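Local coordinates for dTDP-4-dehydrorhamnose 3,5-epimerase (Sulfolobus tokodaii, PDB 2B9U), which probably catalyses the 3,5-epimerization of dTDP-4-dehydro-6-deoxyglucose, a step in dTDP-L-rhamnose biosynthesis, and works as a homodimer, at residues K32-D35 with F36-R40; Q63-P66 with K67-G70; A84-R88 with K89-T93; E101-E104 with E105-Y108; I145-Y149 with I150-I154. All coordinates share one frame; numbering follows the deposited sequence.

All five contacts are local, made within one continuous run of chain, and none is wholly core: contacts 2 and 5 lie at the surface, while contacts 1, 3 and 4 are partly buried. Contact 1 is the short helix 33-37 and its end, held chiefly by backbone bonds, beside the second subunit. Contacts 3 and 4 end strands 79-86 and 97-103, neighbours in one sheet, and are knit by a carboxylate and by two amides respectively. Contact 2 is the loop from strand 57-63 to strand 70-75, near the predicted thymidine-stacking tyrosine. Contact 5, more aromatic, touches contact 3, where V85 packs on Y149 and I145.

Contact 1 (K32-D35 with F36-R40); sequences KSED and FTKMR
Backbone hydrogen bonds tie K32-D35 to F36-R40 in helical fashion. F36 N reaches K32 O at 3.0 Å. T37 N reaches S33 O at 2.9 Å, and K38 N closes on E34 O at a longer 3.3 Å. K32 is the N-cap residue.

One side-chain hydroxyl joins this set. T37 OG1 donates to S33 O at 2.6 Å, coming from above the carbonyl plane, so S33 O is gripped twice by the same residue, once through the backbone and once through the side chain. With OG1 beside its own backbone N (chi1 -53°), the hydroxyl is turned back toward the preceding turn of helix.

Charge plays a lesser part. E34 and K38 run alongside each other and point the same way, and OE1 of E34 forms a long salt bridge with NZ of K38 at 3.8 Å. E34 N is hydrogen-bonded to OE2 of E136 of the second subunit.

Two side-chain carbons rest against backbone carbonyl oxygens: F36 CD1 lies 3.5 Å from K32 O, and M39 CG 3.6 Å from D35 O. The aromatic contacts of F36 are edge-to-face, with F31 and F3, and M39 also touches strand 3-9.

The helix ends in a Schellman motif: R40, with positive phi, is the C-prime residue, its N bonding to T37 O at 2.8 Å and I41 N to F36 O.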
loop_
_atom_site.group_PDB
_atom_site.type_symbol
_atom_site.label_atom_id
_atom_site.label_comp_id
_atom_site.label_asym_id
_atom_site.label_seq_id
_atom_site.Cartn_x
_atom_site.Cartn_y
_atom_site.Cartn_z
ATOM N N LYS A 32 -5.897 6.888 5.855
ATOM C CA LYS A 32 -5.635 8.320 6.114
ATOM C C LYS A 32 -5.302 8.533 7.579
ATOM O O LYS A 32 -6.085 8.169 8.464
ATOM C CB LYS A 32 -6.830 9.214 5.764
ATOM C CG LYS A 32 -7.253 9.213 4.309
ATOM C CD LYS A 32 -8.504 10.044 4.098
ATOM C CE LYS A 32 -8.212 11.524 4.017
ATOM N NZ LYS A 32 -9.392 12.232 3.422
ATOM N N SER A 33 -4.140 9.133 7.819
ATOM C CA SER A 33 -3.579 9.270 9.163
ATOM C C SER A 33 -4.596 9.802 10.189
ATOM O O SER A 33 -4.771 9.213 11.251
ATOM C CB SER A 33 -2.342 10.174 9.125
ATOM O OG SER A 33 -1.869 10.433 10.433
ATOM N N GLU A 34 -5.269 10.895 9.842
ATOM C CA GLU A 34 -6.209 11.562 10.734
ATOM C C GLU A 34 -7.376 10.671 11.139
ATOM O O GLU A 34 -7.698 10.579 12.318
ATOM C CB GLU A 34 -6.720 12.843 10.070
ATOM C CG GLU A 34 -7.743 13.622 10.887
ATOM C CD GLU A 34 -7.749 15.095 10.528
ATOM O OE1 GLU A 34 -8.854 15.670 10.373
ATOM O OE2 GLU A 34 -6.642 15.669 10.389
ATOM N N ASP A 35 -8.010 10.035 10.158
ATOM C CA ASP A 35 -9.142 9.160 10.409
ATOM C C ASP A 35 -8.758 7.936 11.251
ATOM O O ASP A 35 -9.512 7.518 12.151
ATOM C CB ASP A 35 -9.765 8.725 9.075
ATOM C CG ASP A 35 -10.407 9.890 8.316
ATOM O OD1 ASP A 35 -11.090 10.724 8.950
ATOM O OD2 ASP A 35 -10.252 9.965 7.079
ATOM N N PHE A 36 -7.579 7.373 10.966
ATOM C CA PHE A 36 -7.148 6.155 11.630
ATOM C C PHE A 36 -6.672 6.435 13.055
ATOM O O PHE A 36 -6.853 5.599 13.938
ATOM C CB PHE A 36 -6.055 5.427 10.824
ATOM C CG PHE A 36 -6.580 4.549 9.711
ATOM C CD1 PHE A 36 -7.500 5.034 8.779
ATOM C CD2 PHE A 36 -6.106 3.243 9.566
ATOM C CE1 PHE A 36 -7.966 4.211 7.724
ATOM C CE2 PHE A 36 -6.553 2.425 8.524
ATOM C CZ PHE A 36 -7.486 2.911 7.601
ATOM N N THR A 37 -6.036 7.592 13.251
ATOM C CA THR A 37 -5.585 8.038 14.579
ATOM C C THR A 37 -6.763 8.233 15.548
ATOM O O THR A 37 -6.686 7.818 16.708
ATOM C CB THR A 37 -4.736 9.326 14.489
ATOM O OG1 THR A 37 -3.658 9.127 13.552
ATOM C CG2 THR A 37 -4.138 9.695 15.858
ATOM N N LYS A 38 -7.850 8.841 15.065
ATOM C CA LYS A 38 -9.110 8.959 15.833
ATOM C C LYS A 38 -9.583 7.616 16.359
ATOM O O LYS A 38 -10.306 7.547 17.364
ATOM C CB LYS A 38 -10.233 9.510 14.962
ATOM C CG LYS A 38 -10.710 10.901 15.288
ATOM C CD LYS A 38 -10.374 11.861 14.155
ATOM C CE LYS A 38 -10.958 13.247 14.402
ATOM N NZ LYS A 38 -10.934 14.059 13.157
ATOM N N MET A 39 -9.210 6.553 15.640
ATOM C CA MET A 39 -9.610 5.197 15.990
ATOM C C MET A 39 -8.513 4.452 16.738
ATOM O O MET A 39 -8.618 3.254 16.960
ATOM C CB MET A 39 -10.064 4.434 14.739
ATOM C CG MET A 39 -11.310 5.033 14.098
ATOM S SD MET A 39 -12.729 5.030 15.229
ATOM C CE MET A 39 -13.904 6.036 14.301
ATOM N N ARG A 40 -7.475 5.191 17.138
ATOM C CA ARG A 40 -6.369 4.682 17.959
ATOM C C ARG A 40 -5.371 3.798 17.188
ATOM O O ARG A 40 -4.586 3.057 17.791
ATOM C CB ARG A 40 -6.895 3.980 19.227
ATOM C CG ARG A 40 -7.386 4.952 20.320
ATOM C CD ARG A 40 -8.590 4.403 21.110
ATOM N NE ARG A 40 -9.837 4.946 20.572
ATOM C CZ ARG A 40 -10.677 4.309 19.757
ATOM N NH1 ARG A 40 -10.457 3.048 19.379
ATOM N NH2 ARG A 40 -11.755 4.948 19.319
#

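Contact 2 (Q63-P66 with K67-G70); sequences QRTP and KEQG
Q63 reaches over the loop to K67: its NE2 donates to K67 O at 2.8 Å, almost straight at 171°, with the acceptor in the amide plane of Q63 and the donor in the carbonyl plane. The amide of Q69 stacks against that of Q63, the planes 21° apart. K67 N closes on R64 O at 2.9 Å, and E68 CA makes a CH...O contact with Q63 O at 3.3 Å.

T65 OG1 donates to E68 OE1 at 3.3 Å, from above the carboxylate plane. E68 folds back to receive it because CG sits between its backbone N and carbonyl carbon (chi1 73°) and the chain bends again beyond. A water accepts from Q69 N at 2.6 Å and lies within bonding distance of Q63 O, while the cis peptide before P66 shapes the bend.

Farther out, OE1 of Q63 accepts from S138 N, and NE2 also donates to E136 O. With an alanine here, K67 O, E136 O and S138 N would probably lose these partners, and the Q69 amide its stacking mate. This loop joins strands 57-63 and 70-75 of the cupin jelly roll, with Q63 close to Y137, predicted to stack on the substrate's thymidine ring.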
loop_
_atom_site.group_PDB
_atom_site.type_symbol
_atom_site.label_atom_id
_atom_site.label_comp_id
_atom_site.label_asym_id
_atom_site.label_seq_id
_atom_site.Cartn_x
_atom_site.Cartn_y
_atom_site.Cartn_z
ATOM N N GLN A 63 5.693 -10.401 16.171
ATOM C CA GLN A 63 6.968 -10.028 16.765
ATOM C C GLN A 63 6.764 -9.757 18.252
ATOM O O GLN A 63 5.831 -9.061 18.638
ATOM C CB GLN A 63 7.584 -8.823 16.047
ATOM C CG GLN A 63 8.636 -9.217 15.001
ATOM C CD GLN A 63 9.114 -8.084 14.099
ATOM O OE1 GLN A 63 9.565 -8.342 12.978
ATOM N NE2 GLN A 63 9.015 -6.835 14.568
ATOM N N ARG A 64 7.624 -10.337 19.085
ATOM C CA ARG A 64 7.499 -10.164 20.530
ATOM C C ARG A 64 7.981 -8.788 20.987
ATOM O O ARG A 64 8.755 -8.131 20.291
ATOM C CB ARG A 64 8.209 -11.299 21.302
ATOM C CG ARG A 64 9.626 -11.576 20.843
ATOM C CD ARG A 64 10.394 -12.511 21.770
ATOM N NE ARG A 64 11.811 -12.588 21.409
ATOM C CZ ARG A 64 12.732 -11.670 21.711
ATOM N NH1 ARG A 64 12.415 -10.572 22.398
ATOM N NH2 ARG A 64 13.993 -11.855 21.326
ATOM N N THR A 65 7.492 -8.365 22.149
ATOM C CA THR A 65 7.941 -7.150 22.831
ATOM C C THR A 65 9.484 -7.180 22.990
ATOM O O THR A 65 10.042 -8.228 23.304
ATOM C CB THR A 65 7.161 -7.025 24.169
ATOM O OG1 THR A 65 5.994 -6.208 23.955
ATOM C CG2 THR A 65 7.992 -6.440 25.298
ATOM N N PRO A 66 10.186 -6.046 22.763
ATOM C CA PRO A 66 9.808 -4.655 22.520
ATOM C C PRO A 66 9.756 -4.287 21.036
ATOM O O PRO A 66 9.941 -3.118 20.681
ATOM C CB PRO A 66 10.966 -3.893 23.172
ATOM C CG PRO A 66 12.161 -4.745 22.881
ATOM C CD PRO A 66 11.657 -6.191 22.767
ATOM N N LYS A 67 9.528 -5.286 20.190
ATOM C CA LYS A 67 9.454 -5.098 18.744
ATOM C C LYS A 67 8.116 -5.605 18.202
ATOM O O LYS A 67 8.034 -6.115 17.083
ATOM C CB LYS A 67 10.630 -5.804 18.057
ATOM C CG LYS A 67 11.991 -5.178 18.347
ATOM C CD LYS A 67 12.200 -3.903 17.564
ATOM C CE LYS A 67 13.498 -3.209 17.984
ATOM N NZ LYS A 67 13.798 -2.019 17.100
ATOM N N GLU A 68 7.077 -5.452 19.013
ATOM C CA GLU A 68 5.718 -5.811 18.643
ATOM C C GLU A 68 5.180 -4.928 17.509
ATOM O O GLU A 68 5.591 -3.784 17.341
ATOM C CB GLU A 68 4.801 -5.765 19.878
ATOM C CG GLU A 68 4.447 -4.361 20.416
ATOM C CD GLU A 68 5.612 -3.615 21.072
ATOM O OE1 GLU A 68 6.647 -4.236 21.406
ATOM O OE2 GLU A 68 5.480 -2.384 21.249
ATOM N N GLN A 69 4.256 -5.479 16.733
ATOM C CA GLN A 69 3.743 -4.800 15.559
ATOM C C GLN A 69 2.223 -4.841 15.524
ATOM O O GLN A 69 1.615 -5.850 15.870
ATOM C CB GLN A 69 4.302 -5.453 14.284
ATOM C CG GLN A 69 5.794 -5.277 14.056
ATOM C CD GLN A 69 6.323 -6.070 12.861
ATOM O OE1 GLN A 69 7.145 -5.564 12.085
ATOM N NE2 GLN A 69 5.870 -7.309 12.711
ATOM N N GLY A 70 1.625 -3.727 15.115
ATOM C CA GLY A 70 0.263 -3.720 14.627
ATOM C C GLY A 70 0.282 -3.882 13.123
ATOM O O GLY A 70 1.306 -3.626 12.487
HETATM O O HOH W 1 3.773 -8.070 16.985
#

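Contact 3 (A84-R88 with K89-T93); sequences AVDVR and KSSPT
R88-S91 forms a type I beta turn, closed by S91 N to R88 O at 3.0 Å, just after strand 79-86 ends at D86. Ahead of it D86 makes an Asx turn, OD1 accepting the backbone N of R88 at 2.9 Å.

The D86 carboxylate is the hub of the loop. R88 grips it side-on with two nitrogens, NE to OD1 and NH2 to OD2, its chain bent at chi3 (-68°) to bring the guanidinium edge round to the acid. NE and the backbone N of R88 approach OD1 from opposite faces of its plane. The dense set of donors probably stabilises D86 as the charged carboxylate.

Two hydroxyls come in from the far limb of the loop, tying K89-T93 back to the strand end. The D86 and T93 side chains cross at about a right angle, with T93 OG1 modelled so close to OD2 that the details of this bond are doubtful. S91 OG meets D86 OD2 at 2.5 Å on the syn side of the carboxylate, 23° out of its plane.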
loop_
_atom_site.group_PDB
_atom_site.type_symbol
_atom_site.label_atom_id
_atom_site.label_comp_id
_atom_site.label_asym_id
_atom_site.label_seq_id
_atom_site.Cartn_x
_atom_site.Cartn_y
_atom_site.Cartn_z
ATOM N N ALA A 84 -6.657 -13.524 12.976
ATOM C CA ALA A 84 -5.852 -12.953 14.062
ATOM C C ALA A 84 -6.122 -13.745 15.327
ATOM O O ALA A 84 -7.275 -13.924 15.686
ATOM C CB ALA A 84 -6.235 -11.519 14.284
ATOM N N VAL A 85 -5.071 -14.177 16.016
ATOM C CA VAL A 85 -5.206 -15.037 17.194
ATOM C C VAL A 85 -4.611 -14.345 18.419
ATOM O O VAL A 85 -3.439 -13.948 18.388
ATOM C CB VAL A 85 -4.495 -16.409 16.984
ATOM C CG1 VAL A 85 -4.654 -17.298 18.219
ATOM C CG2 VAL A 85 -5.047 -17.132 15.743
ATOM N N ASP A 86 -5.413 -14.179 19.477
ATOM C CA ASP A 86 -4.910 -13.592 20.731
ATOM C C ASP A 86 -3.889 -14.510 21.342
ATOM O O ASP A 86 -4.229 -15.625 21.758
ATOM C CB ASP A 86 -6.038 -13.335 21.736
ATOM C CG ASP A 86 -5.605 -12.449 22.915
ATOM O OD1 ASP A 86 -4.397 -12.239 23.147
ATOM O OD2 ASP A 86 -6.499 -11.938 23.617
ATOM N N VAL A 87 -2.636 -14.058 21.375
ATOM C CA VAL A 87 -1.544 -14.835 21.961
ATOM C C VAL A 87 -0.928 -14.130 23.185
ATOM O O VAL A 87 0.242 -14.346 23.524
ATOM C CB VAL A 87 -0.438 -15.213 20.915
ATOM C CG1 VAL A 87 -1.014 -16.074 19.790
ATOM C CG2 VAL A 87 0.290 -13.964 20.370
ATOM N N ARG A 88 -1.725 -13.279 23.829
ATOM C CA ARG A 88 -1.361 -12.684 25.122
ATOM C C ARG A 88 -1.859 -13.597 26.243
ATOM O O ARG A 88 -3.063 -13.729 26.462
ATOM C CB ARG A 88 -1.983 -11.290 25.269
ATOM C CG ARG A 88 -1.627 -10.315 24.165
ATOM C CD ARG A 88 -2.549 -9.112 24.155
ATOM N NE ARG A 88 -3.913 -9.456 23.762
ATOM C CZ ARG A 88 -4.885 -8.570 23.575
ATOM N NH1 ARG A 88 -4.646 -7.276 23.747
ATOM N NH2 ARG A 88 -6.094 -8.969 23.205
ATOM N N LYS A 89 -0.927 -14.231 26.943
ATOM C CA LYS A 89 -1.256 -15.205 27.993
ATOM C C LYS A 89 -2.315 -14.754 29.009
ATOM O O LYS A 89 -3.225 -15.525 29.340
ATOM C CB LYS A 89 0.009 -15.650 28.719
ATOM C CG LYS A 89 0.601 -16.949 28.185
ATOM C CD LYS A 89 1.855 -17.373 28.968
ATOM C CE LYS A 89 1.499 -17.944 30.352
ATOM N NZ LYS A 89 0.619 -19.154 30.276
ATOM N N SER A 90 -2.207 -13.510 29.485
ATOM C CA SER A 90 -3.056 -13.017 30.575
ATOM C C SER A 90 -4.313 -12.339 30.056
ATOM O O SER A 90 -5.046 -11.693 30.819
ATOM C CB SER A 90 -2.280 -12.060 31.488
ATOM O OG SER A 90 -2.167 -10.768 30.907
ATOM N N SER A 91 -4.559 -12.481 28.757
ATOM C CA SER A 91 -5.771 -11.951 28.158
ATOM C C SER A 91 -6.954 -12.867 28.487
ATOM O O SER A 91 -6.792 -14.092 28.523
ATOM C CB SER A 91 -5.594 -11.795 26.646
ATOM O OG SER A 91 -6.778 -11.317 26.041
ATOM N N PRO A 92 -8.147 -12.283 28.736
ATOM C CA PRO A 92 -9.330 -13.102 29.008
ATOM C C PRO A 92 -9.779 -13.842 27.748
ATOM O O PRO A 92 -10.791 -14.557 27.768
ATOM C CB PRO A 92 -10.386 -12.059 29.404
ATOM C CG PRO A 92 -9.976 -10.829 28.662
ATOM C CD PRO A 92 -8.473 -10.841 28.761
ATOM N N THR A 93 -9.018 -13.647 26.666
ATOM C CA THR A 93 -9.349 -14.161 25.336
ATOM C C THR A 93 -8.160 -14.866 24.669
ATOM O O THR A 93 -8.151 -15.048 23.448
ATOM C CB THR A 93 -9.832 -13.027 24.406
ATOM O OG1 THR A 93 -8.857 -11.973 24.397
ATOM C CG2 THR A 93 -11.184 -12.474 24.859
#

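Contact 4 (E101-E104 with E105-Y108); sequences ELNE and ENHY
The N106 side chain crosses that of N103 at about a right angle, N103 OD1 lying close to N106 CG and the amide planes 25° apart. N103 OD1 takes the backbone N of N106 at 2.7 Å, almost in line with the C=O bond. Both asparagines have CG between backbone N and carbonyl carbon (chi1 58° in N103), which folds each amide back over the turn.

N106 returns the grip. Its ND2 donates to E101 O at 3.2 Å, while OD1 accepts N103 N at 3.2 Å and, from the opposite face of its plane, Y108 N at 2.9 Å, making an Asx turn. H107 N bonds to N103 O at 3.0 Å.

The face of the H107 ring lies against E104 O, and CB of N106 sits over the centre of the Y108 ring. L102 CD2 touches Y108 CB at 4.0 Å.

The turn carries the chain from strand 97-103 to strand 109-112. L102 packs on strands 70-75 and 79-86, Y108 on strand 12-22, and H107 reaches M49 of the second subunit.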
loop_
_atom_site.group_PDB
_atom_site.type_symbol
_atom_site.label_atom_id
_atom_site.label_comp_id
_atom_site.label_asym_id
_atom_site.label_seq_id
_atom_site.Cartn_x
_atom_site.Cartn_y
_atom_site.Cartn_z
ATOM N N GLU A 101 -12.957 -12.475 5.743
ATOM C CA GLU A 101 -12.628 -12.503 4.328
ATOM C C GLU A 101 -12.344 -11.105 3.816
ATOM O O GLU A 101 -13.215 -10.217 3.825
ATOM C CB GLU A 101 -13.726 -13.160 3.478
ATOM C CG GLU A 101 -13.198 -13.531 2.074
ATOM C CD GLU A 101 -14.208 -14.272 1.219
ATOM O OE1 GLU A 101 -15.042 -15.044 1.765
ATOM O OE2 GLU A 101 -14.159 -14.084 -0.013
ATOM N N LEU A 102 -11.100 -10.910 3.391
ATOM C CA LEU A 102 -10.690 -9.665 2.753
ATOM C C LEU A 102 -10.424 -10.008 1.310
ATOM O O LEU A 102 -9.847 -11.044 1.010
ATOM C CB LEU A 102 -9.437 -9.086 3.446
ATOM C CG LEU A 102 -9.520 -8.964 4.973
ATOM C CD1 LEU A 102 -8.180 -8.558 5.575
ATOM C CD2 LEU A 102 -10.639 -7.966 5.430
ATOM N N ASN A 103 -10.893 -9.157 0.410
ATOM C CA ASN A 103 -10.846 -9.456 -1.011
ATOM C C ASN A 103 -10.902 -8.175 -1.840
ATOM O O ASN A 103 -11.124 -7.088 -1.293
ATOM C CB ASN A 103 -11.942 -10.480 -1.413
ATOM C CG ASN A 103 -13.363 -10.019 -1.080
ATOM O OD1 ASN A 103 -13.740 -8.885 -1.336
ATOM N ND2 ASN A 103 -14.166 -10.931 -0.536
ATOM N N GLU A 104 -10.692 -8.307 -3.145
ATOM C CA GLU A 104 -10.733 -7.162 -4.045
ATOM C C GLU A 104 -12.163 -6.668 -4.314
ATOM O O GLU A 104 -12.341 -5.558 -4.805
ATOM C CB GLU A 104 -10.035 -7.495 -5.363
ATOM C CG GLU A 104 -10.713 -8.577 -6.210
ATOM C CD GLU A 104 -9.948 -8.830 -7.502
ATOM O OE1 GLU A 104 -9.343 -9.917 -7.635
ATOM O OE2 GLU A 104 -9.922 -7.925 -8.377
ATOM N N GLU A 105 -13.165 -7.500 -4.010
ATOM C CA GLU A 105 -14.583 -7.140 -4.206
ATOM C C GLU A 105 -15.036 -6.157 -3.145
ATOM O O GLU A 105 -15.736 -5.198 -3.450
ATOM C CB GLU A 105 -15.496 -8.382 -4.166
ATOM C CG GLU A 105 -16.982 -8.054 -3.885
ATOM C CD GLU A 105 -17.797 -9.250 -3.402
ATOM O OE1 GLU A 105 -18.041 -10.167 -4.210
ATOM O OE2 GLU A 105 -18.196 -9.269 -2.216
ATOM N N ASN A 106 -14.647 -6.418 -1.898
ATOM C CA ASN A 106 -15.017 -5.552 -0.779
ATOM C C ASN A 106 -14.018 -4.421 -0.468
ATOM O O ASN A 106 -14.418 -3.351 0.005
ATOM C CB ASN A 106 -15.441 -6.343 0.488
ATOM C CG ASN A 106 -14.325 -7.229 1.114
ATOM O OD1 ASN A 106 -13.119 -6.982 1.002
ATOM N ND2 ASN A 106 -14.768 -8.253 1.845
ATOM N N HIS A 107 -12.741 -4.658 -0.776
ATOM C CA HIS A 107 -11.644 -3.758 -0.392
ATOM C C HIS A 107 -11.623 -3.447 1.105
ATOM O O HIS A 107 -11.131 -2.399 1.516
ATOM C CB HIS A 107 -11.656 -2.453 -1.209
ATOM C CG HIS A 107 -11.342 -2.647 -2.655
ATOM N ND1 HIS A 107 -10.075 -2.952 -3.108
ATOM C CD2 HIS A 107 -12.133 -2.610 -3.749
ATOM C CE1 HIS A 107 -10.100 -3.089 -4.421
ATOM N NE2 HIS A 107 -11.338 -2.892 -4.833
ATOM N N TYR A 108 -12.166 -4.360 1.917
ATOM C CA TYR A 108 -12.099 -4.228 3.384
ATOM C C TYR A 108 -10.702 -4.519 3.923
ATOM O O TYR A 108 -9.886 -5.236 3.292
ATOM C CB TYR A 108 -13.094 -5.170 4.097
ATOM C CG TYR A 108 -14.581 -4.929 3.846
ATOM C CD1 TYR A 108 -15.051 -3.715 3.369
ATOM C CD2 TYR A 108 -15.509 -5.922 4.130
ATOM C CE1 TYR A 108 -16.414 -3.500 3.152
ATOM C CE2 TYR A 108 -16.871 -5.718 3.925
ATOM C CZ TYR A 108 -17.317 -4.507 3.439
ATOM O OH TYR A 108 -18.671 -4.314 3.226
HETATM O O HOH W 2 -9.294 -5.771 0.689
#

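Contact 5 (I145-Y149 with I150-I154); sequences ISYSY and IDWPI
Y147 O is gripped by two N-H groups: I150 N at 3.0 Å and the indole NE1 of W152 at 2.9 Å. They arrive from opposite faces of the carbonyl plane, each well out of it. The indole bond is bent, 142° at the hydrogen, and the oxygen lies at the ring's edge, tilted somewhat from its plane.

W152 has CG beside its backbone N (chi1 -60°), which helps swing the indole back over the preceding residues to reach this carbonyl. Its five-membered ring meets the Y147 ring rim to rim, planes 15° apart, with Y147 CD2 3.8 Å from W152 CD1. CG2 of I150 lies over the centre of the W152 ring, 3.5 Å above its plane, so the indole is held by an edge bond and by packing on a face. A leucine in its place would probably leave Y147 O with one donor fewer and take away the flat surface on which I150 CG2 rests.

Next to this, I150 CD1 touches Y149 CD2 at 4.0 Å, while Y149 OH bonds to G95 O. S146 OG and S148 OG share a hydrogen bond at 2.6 Å.

I150 and W152 pack on V83 of strand 79-86, and W152 also on L60 of strand 57-63. The arrangement is a single 3-10 turn, 147-149, running into an irregular segment laid against a sheet of the jelly roll.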
loop_
_atom_site.group_PDB
_atom_site.type_symbol
_atom_site.label_atom_id
_atom_site.label_comp_id
_atom_site.label_asym_id
_atom_site.label_seq_id
_atom_site.Cartn_x
_atom_site.Cartn_y
_atom_site.Cartn_z
ATOM N N ILE A 145 2.981 -19.280 15.808
ATOM C CA ILE A 145 2.246 -20.463 16.250
ATOM C C ILE A 145 1.707 -21.157 15.006
ATOM O O ILE A 145 1.486 -20.507 13.987
ATOM C CB ILE A 145 1.123 -20.127 17.267
ATOM C CG1 ILE A 145 0.059 -19.209 16.641
ATOM C CG2 ILE A 145 1.729 -19.476 18.531
ATOM C CD1 ILE A 145 -1.283 -19.230 17.335
ATOM N N SER A 146 1.513 -22.471 15.088
ATOM C CA SER A 146 1.153 -23.291 13.935
ATOM C C SER A 146 -0.166 -22.891 13.268
ATOM O O SER A 146 -1.178 -22.632 13.950
ATOM C CB SER A 146 1.123 -24.777 14.336
ATOM O OG SER A 146 0.690 -25.608 13.269
ATOM N N TYR A 147 -0.125 -22.856 11.934
ATOM C CA TYR A 147 -1.290 -22.692 11.061
ATOM C C TYR A 147 -2.396 -23.712 11.402
ATOM O O TYR A 147 -3.575 -23.439 11.208
ATOM C CB TYR A 147 -0.858 -22.892 9.589
ATOM C CG TYR A 147 -0.781 -24.364 9.264
ATOM C CD1 TYR A 147 0.299 -25.129 9.704
ATOM C CD2 TYR A 147 -1.830 -25.015 8.601
ATOM C CE1 TYR A 147 0.365 -26.500 9.462
ATOM C CE2 TYR A 147 -1.781 -26.399 8.356
ATOM C CZ TYR A 147 -0.672 -27.130 8.804
ATOM O OH TYR A 147 -0.591 -28.491 8.596
ATOM N N SER A 148 -1.994 -24.903 11.859
ATOM C CA SER A 148 -2.915 -26.010 12.166
ATOM C C SER A 148 -3.875 -25.692 13.312
ATOM O O SER A 148 -4.802 -26.458 13.590
ATOM C CB SER A 148 -2.143 -27.281 12.509
ATOM O OG SER A 148 -1.371 -27.134 13.693
ATOM N N TYR A 149 -3.628 -24.573 13.986
ATOM C CA TYR A 149 -4.521 -24.070 15.021
ATOM C C TYR A 149 -5.889 -23.743 14.441
ATOM O O TYR A 149 -6.892 -23.757 15.143
ATOM C CB TYR A 149 -3.916 -22.834 15.671
ATOM C CG TYR A 149 -4.639 -22.403 16.916
ATOM C CD1 TYR A 149 -4.522 -23.132 18.105
ATOM C CD2 TYR A 149 -5.446 -21.262 16.910
ATOM C CE1 TYR A 149 -5.195 -22.740 19.244
ATOM C CE2 TYR A 149 -6.114 -20.859 18.047
ATOM C CZ TYR A 149 -5.984 -21.599 19.207
ATOM O OH TYR A 149 -6.641 -21.186 20.329
ATOM N N ILE A 150 -5.905 -23.487 13.134
ATOM C CA ILE A 150 -7.057 -22.989 12.419
ATOM C C ILE A 150 -7.507 -24.036 11.426
ATOM O O ILE A 150 -6.688 -24.767 10.861
ATOM C CB ILE A 150 -6.692 -21.661 11.670
ATOM C CG1 ILE A 150 -6.309 -20.549 12.672
ATOM C CG2 ILE A 150 -7.803 -21.214 10.724
ATOM C CD1 ILE A 150 -7.446 -20.089 13.612
ATOM N N ASP A 151 -8.817 -24.096 11.205
ATOM C CA ASP A 151 -9.397 -24.964 10.198
ATOM C C ASP A 151 -9.569 -24.125 8.927
ATOM O O ASP A 151 -10.417 -23.244 8.859
ATOM C CB ASP A 151 -10.735 -25.521 10.732
ATOM C CG ASP A 151 -11.378 -26.539 9.805
ATOM O OD1 ASP A 151 -10.696 -27.114 8.935
ATOM O OD2 ASP A 151 -12.590 -26.770 9.952
ATOM N N TRP A 152 -8.708 -24.378 7.944
ATOM C CA TRP A 152 -8.646 -23.631 6.690
ATOM C C TRP A 152 -9.514 -24.328 5.645
ATOM O O TRP A 152 -9.586 -25.557 5.644
ATOM C CB TRP A 152 -7.196 -23.575 6.194
ATOM C CG TRP A 152 -6.233 -22.897 7.167
ATOM C CD1 TRP A 152 -5.290 -23.503 7.949
ATOM C CD2 TRP A 152 -6.143 -21.497 7.448
ATOM N NE1 TRP A 152 -4.624 -22.573 8.701
ATOM C CE2 TRP A 152 -5.117 -21.328 8.408
ATOM C CE3 TRP A 152 -6.823 -20.366 6.976
ATOM C CZ2 TRP A 152 -4.753 -20.072 8.905
ATOM C CZ3 TRP A 152 -6.460 -19.117 7.473
ATOM C CH2 TRP A 152 -5.438 -18.983 8.433
ATOM N N PRO A 153 -10.173 -23.554 4.756
ATOM C CA PRO A 153 -11.111 -24.176 3.793
ATOM C C PRO A 153 -10.490 -24.936 2.609
ATOM O O PRO A 153 -11.097 -25.887 2.106
ATOM C CB PRO A 153 -11.961 -22.993 3.306
ATOM C CG PRO A 153 -11.095 -21.794 3.502
ATOM C CD PRO A 153 -10.122 -22.086 4.623
ATOM N N ILE A 154 -9.301 -24.541 2.165
ATOM C CA ILE A 154 -8.671 -25.196 1.013
ATOM C C ILE A 154 -7.727 -26.297 1.480
ATOM O O ILE A 154 -6.888 -26.088 2.369
ATOM C CB ILE A 154 -7.993 -24.184 0.061
ATOM C CG1 ILE A 154 -9.053 -23.261 -0.553
ATOM C CG2 ILE A 154 -7.202 -24.901 -1.051
ATOM C CD1 ILE A 154 -8.490 -22.012 -1.185
#